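Local coordinates for protein putative metal-sulfur cluster biosynthesis proteins YuaD (Bacillus subtilis, PDB 1ORU) that is of unknown function but belongs to the MOSC family, and may therefore bind molybdenum and pyridoxal phosphate as those proteins are generally thought to do, at residues E79-L82 with R88-P91; V138-Y143 with P147-A152. All blocks are in the same frame, centred on the assembly; numbering follows the deposited sequence.

Interaction 1 (E79-L82 with R88-P91); sequences EIAL and RILP
Ile-89 turns its side chain onto helix 74-84, where its CG1 methylene meets the backbone at Ala-81. Ile-89 CG1 stands 3.7 Å from Ala-81 CA and 3.8 Å from Ala-81 CB, so the isoleucine leans on the alpha carbon and the methyl together. Alanine suits the place because its short side chain lets the loop come near: the closest alpha carbons, Ala-81 CA and Arg-88 CA, are 5.3 Å apart. With CG1 beside the backbone N (chi1 -67°), the methylene faces the helix, while a bend at chi2 (-65°) carries CD1 off to a different neighbour. One residue before Ala-81, Ile-80 also points at the loop, but only its CG2 branch takes part, lying 4.2 Å from Ile-89 CG1. The side chain of Ile-80 also packs on Ala-157 and Ile-160. Branched, wholly apolar side chains suit this buried place, where each isoleucine has neighbours beyond the other segment. Arg-88 behaves in the contrary way. Its side chain starts away from the helix and is exposed, which suits a long cation, and it is Arg-88 CA that rests 4.1 Å from Ala-81 CB. Contacts of this kind belong to a beta-alpha-beta crossover: helix 74-84 and the returning loop link parallel strands 69-73 and 98-101 within the MOSC fold.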
loop_
_atom_site.group_PDB
_atom_site.type_symbol
_atom_site.label_atom_id
_atom_site.label_comp_id
_atom_site.label_asym_id
_atom_site.label_seq_id
_atom_site.Cartn_x
_atom_site.Cartn_y
_atom_site.Cartn_z
ATOM N N GLU A 79 25.327 -5.064 5.367
ATOM C CA GLU A 79 25.715 -4.756 4.000
ATOM C C GLU A 79 26.019 -3.267 3.877
ATOM O O GLU A 79 27.005 -2.881 3.248
ATOM C CB GLU A 79 24.598 -5.144 3.033
ATOM C CG GLU A 79 25.099 -5.523 1.655
ATOM C CD GLU A 79 23.977 -5.904 0.710
ATOM O OE1 GLU A 79 23.018 -6.574 1.157
ATOM O OE2 GLU A 79 24.063 -5.542 -0.484
ATOM N N ILE A 80 25.175 -2.434 4.478
ATOM C CA ILE A 80 25.384 -0.993 4.444
ATOM C C ILE A 80 26.710 -0.680 5.143
ATOM O O ILE A 80 27.528 0.085 4.624
ATOM C CB ILE A 80 24.236 -0.233 5.167
ATOM C CG1 ILE A 80 22.921 -0.416 4.400
ATOM C CG2 ILE A 80 24.579 1.249 5.286
ATOM C CD1 ILE A 80 21.706 0.224 5.084
ATOM N N ALA A 81 26.920 -1.284 6.314
ATOM C CA ALA A 81 28.145 -1.064 7.086
ATOM C C ALA A 81 29.381 -1.313 6.230
ATOM O O ALA A 81 30.290 -0.483 6.185
ATOM C CB ALA A 81 28.169 -1.971 8.318
ATOM N N LEU A 82 29.411 -2.453 5.548
ATOM C CA LEU A 82 30.543 -2.785 4.694
ATOM C C LEU A 82 30.757 -1.752 3.595
ATOM O O LEU A 82 31.878 -1.299 3.373
ATOM C CB LEU A 82 30.350 -4.163 4.057
ATOM C CG LEU A 82 30.935 -5.358 4.810
ATOM C CD1 LEU A 82 30.307 -5.476 6.188
ATOM C CD2 LEU A 82 30.692 -6.616 3.996
ATOM N N ARG A 88 29.829 -1.157 12.185
ATOM C CA ARG A 88 28.447 -1.573 12.381
ATOM C C ARG A 88 27.418 -0.470 12.176
ATOM O O ARG A 88 27.720 0.717 12.299
ATOM C CB ARG A 88 28.275 -2.160 13.785
ATOM C CG ARG A 88 28.664 -1.205 14.898
ATOM C CD ARG A 88 28.345 -1.774 16.275
ATOM N NE ARG A 88 28.769 -0.871 17.343
ATOM C CZ ARG A 88 28.539 -1.075 18.635
ATOM N NH1 ARG A 88 27.883 -2.157 19.033
ATOM N NH2 ARG A 88 28.969 -0.200 19.534
ATOM N N ILE A 89 26.196 -0.889 11.857
ATOM C CA ILE A 89 25.070 0.014 11.656
ATOM C C ILE A 89 23.933 -0.554 12.503
ATOM O O ILE A 89 23.435 -1.639 12.222
ATOM C CB ILE A 89 24.621 0.042 10.174
ATOM C CG1 ILE A 89 25.702 0.687 9.305
ATOM C CG2 ILE A 89 23.314 0.801 10.041
ATOM C CD1 ILE A 89 25.949 2.148 9.615
ATOM N N LEU A 90 23.530 0.174 13.539
ATOM C CA LEU A 90 22.459 -0.293 14.419
ATOM C C LEU A 90 21.079 0.117 13.919
ATOM O O LEU A 90 20.883 1.241 13.460
ATOM C CB LEU A 90 22.664 0.253 15.832
ATOM C CG LEU A 90 23.989 -0.119 16.506
ATOM C CD1 LEU A 90 24.013 0.454 17.918
ATOM C CD2 LEU A 90 24.153 -1.628 16.533
ATOM N N PRO A 91 20.097 -0.799 14.006
ATOM C CA PRO A 91 18.740 -0.484 13.551
ATOM C C PRO A 91 18.203 0.799 14.191
ATOM O O PRO A 91 17.465 1.556 13.555
ATOM C CB PRO A 91 17.942 -1.722 13.970
ATOM C CG PRO A 91 18.950 -2.828 13.797
ATOM C CD PRO A 91 20.199 -2.211 14.419
#

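Interaction 2 (V138-Y143 with P147-A152); sequences VIQSYY and PKLASA
Gln-140 reaches across to Leu-149 within a helix-loop-helix unit, where helix 133-142 is followed closely by helix 149-156. From CB the chain sets out with CG anti to the backbone N (chi1 176°), then bends at chi2 (72°), which brings the amide over the start of the second helix. Gln-140 CD lies 3.9 Å from Leu-149 CB. Gln-140 OE1 accepts a fairly straight hydrogen bond from Leu-149 N at 3.0 Å; the donor sits 37° out of the carbonyl plane. A water 2.6 Å from Gln-140 OE1 donates to that oxygen and accepts from Ala-150 N, so one oxygen serves two backbone amides of the first turn, Leu-149 directly and Ala-150 through the water. Lys-148, at the N-cap position, has no side-chain acceptor to offer, and a glutamine supplies one from the neighbouring helix. Gln-140 NE2 bonds to Gln-146 O in the connecting loop, and brushes Leu-149 CG at 4.0 Å. A leucine in place of Gln-140 would probably leave Leu-149 N and Gln-146 O without these partners and the bridging water without its anchor. Buried Leu-149 also crosses Tyr-143 at about a right angle, Leu-149 CD1 lying 3.6 Å from Tyr-143 CB.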
loop_
_atom_site.group_PDB
_atom_site.type_symbol
_atom_site.label_atom_id
_atom_site.label_comp_id
_atom_site.label_asym_id
_atom_site.label_seq_id
_atom_site.Cartn_x
_atom_site.Cartn_y
_atom_site.Cartn_z
ATOM N N VAL A 138 23.361 10.795 11.571
ATOM C CA VAL A 138 23.398 10.098 12.852
ATOM C C VAL A 138 24.578 9.129 12.821
ATOM O O VAL A 138 25.372 9.060 13.762
ATOM C CB VAL A 138 22.096 9.299 13.096
ATOM C CG1 VAL A 138 22.240 8.423 14.342
ATOM C CG2 VAL A 138 20.927 10.257 13.260
ATOM N N ILE A 139 24.694 8.378 11.731
ATOM C CA ILE A 139 25.787 7.426 11.593
ATOM C C ILE A 139 27.114 8.174 11.661
ATOM O O ILE A 139 28.085 7.697 12.259
ATOM C CB ILE A 139 25.688 6.655 10.257
ATOM C CG1 ILE A 139 24.426 5.778 10.264
ATOM C CG2 ILE A 139 26.927 5.799 10.056
ATOM C CD1 ILE A 139 24.083 5.143 8.918
ATOM N N GLN A 140 27.148 9.355 11.054
ATOM C CA GLN A 140 28.354 10.169 11.053
ATOM C C GLN A 140 28.791 10.494 12.478
ATOM O O GLN A 140 29.980 10.443 12.790
ATOM C CB GLN A 140 28.120 11.473 10.282
ATOM C CG GLN A 140 29.311 12.425 10.318
ATOM C CD GLN A 140 30.472 11.939 9.476
ATOM O OE1 GLN A 140 30.503 12.148 8.265
ATOM N NE2 GLN A 140 31.429 11.273 10.110
ATOM N N SER A 141 27.832 10.813 13.345
ATOM C CA SER A 141 28.159 11.165 14.724
ATOM C C SER A 141 28.809 10.027 15.510
ATOM O O SER A 141 29.487 10.274 16.508
ATOM C CB SER A 141 26.912 11.679 15.464
ATOM O OG SER A 141 25.958 10.655 15.699
ATOM N N TYR A 142 28.612 8.790 15.068
ATOM C CA TYR A 142 29.210 7.643 15.749
ATOM C C TYR A 142 30.602 7.334 15.204
ATOM O O TYR A 142 31.358 6.571 15.804
ATOM C CB TYR A 142 28.307 6.413 15.619
ATOM C CG TYR A 142 27.097 6.484 16.518
ATOM C CD1 TYR A 142 27.202 6.209 17.884
ATOM C CD2 TYR A 142 25.859 6.884 16.021
ATOM C CE1 TYR A 142 26.102 6.335 18.730
ATOM C CE2 TYR A 142 24.753 7.016 16.858
ATOM C CZ TYR A 142 24.882 6.741 18.210
ATOM O OH TYR A 142 23.794 6.888 19.039
ATOM N N TYR A 143 30.929 7.933 14.064
ATOM C CA TYR A 143 32.230 7.741 13.434
ATOM C C TYR A 143 32.701 9.094 12.914
ATOM O O TYR A 143 33.001 9.248 11.728
ATOM C CB TYR A 143 32.108 6.750 12.278
ATOM C CG TYR A 143 31.530 5.410 12.675
ATOM C CD1 TYR A 143 32.209 4.571 13.557
ATOM C CD2 TYR A 143 30.317 4.968 12.147
ATOM C CE1 TYR A 143 31.701 3.326 13.902
ATOM C CE2 TYR A 143 29.797 3.718 12.484
ATOM C CZ TYR A 143 30.495 2.901 13.360
ATOM O OH TYR A 143 30.006 1.654 13.683
ATOM N N PRO A 147 35.278 10.805 7.126
ATOM C CA PRO A 147 34.656 11.796 6.242
ATOM C C PRO A 147 33.455 11.417 5.376
ATOM O O PRO A 147 33.311 10.278 4.933
ATOM C CB PRO A 147 35.831 12.259 5.387
ATOM C CG PRO A 147 36.600 10.990 5.214
ATOM C CD PRO A 147 36.613 10.431 6.625
ATOM N N LYS A 148 32.610 12.417 5.146
ATOM C CA LYS A 148 31.417 12.320 4.307
ATOM C C LYS A 148 30.576 11.053 4.435
ATOM O O LYS A 148 30.143 10.487 3.426
ATOM C CB LYS A 148 31.824 12.508 2.843
ATOM C CG LYS A 148 32.625 13.774 2.590
ATOM C CD LYS A 148 32.977 13.922 1.121
ATOM C CE LYS A 148 33.759 15.202 0.864
ATOM N NZ LYS A 148 35.057 15.222 1.598
ATOM N N LEU A 149 30.320 10.614 5.663
ATOM C CA LEU A 149 29.524 9.408 5.840
ATOM C C LEU A 149 28.036 9.631 5.579
ATOM O O LEU A 149 27.347 8.713 5.148
ATOM C CB LEU A 149 29.724 8.821 7.244
ATOM C CG LEU A 149 31.093 8.197 7.532
ATOM C CD1 LEU A 149 31.044 7.462 8.868
ATOM C CD2 LEU A 149 31.469 7.232 6.420
ATOM N N ALA A 150 27.540 10.838 5.829
ATOM C CA ALA A 150 26.124 11.117 5.604
ATOM C C ALA A 150 25.746 10.892 4.147
ATOM O O ALA A 150 24.767 10.203 3.848
ATOM C CB ALA A 150 25.791 12.547 6.012
ATOM N N SER A 151 26.512 11.483 3.237
ATOM C CA SER A 151 26.232 11.318 1.820
ATOM C C SER A 151 26.537 9.881 1.414
ATOM O O SER A 151 25.904 9.335 0.510
ATOM C CB SER A 151 27.065 12.302 0.988
ATOM O OG SER A 151 28.451 12.114 1.201
ATOM N N ALA A 152 27.498 9.264 2.098
ATOM C CA ALA A 152 27.867 7.886 1.806
ATOM C C ALA A 152 26.698 6.952 2.107
ATOM O O ALA A 152 26.461 5.979 1.389
ATOM C CB ALA A 152 29.090 7.482 2.626
HETATM O O HOH W 1 28.743 13.461 6.863
#

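Overall arrangement
The two contacts follow one another along the chain, their centres about 12 Å apart and on the same side of the chain's centre. They touch directly. Ile-89 CD1, turned from helix 74-84 in interaction 1, packs against Ile-139 CD1 at 3.6 Å, while Tyr-143 OH of interaction 2 makes a probable hydrogen bond of 2.8 Å to Arg-88 O. Apolar and polar links thus tie the crossover loop to helix 133-142 and the residue just after it, and Met-84 at the end of helix 74-84 joins that helix to both later helices, meeting Ile-139 and Leu-149. Interaction 1 is the more buried, its centre about 14 Å from the chain centre against about 19 Å. Both are structural packing within the MOSC domain, and neither includes a bound ligand or metal.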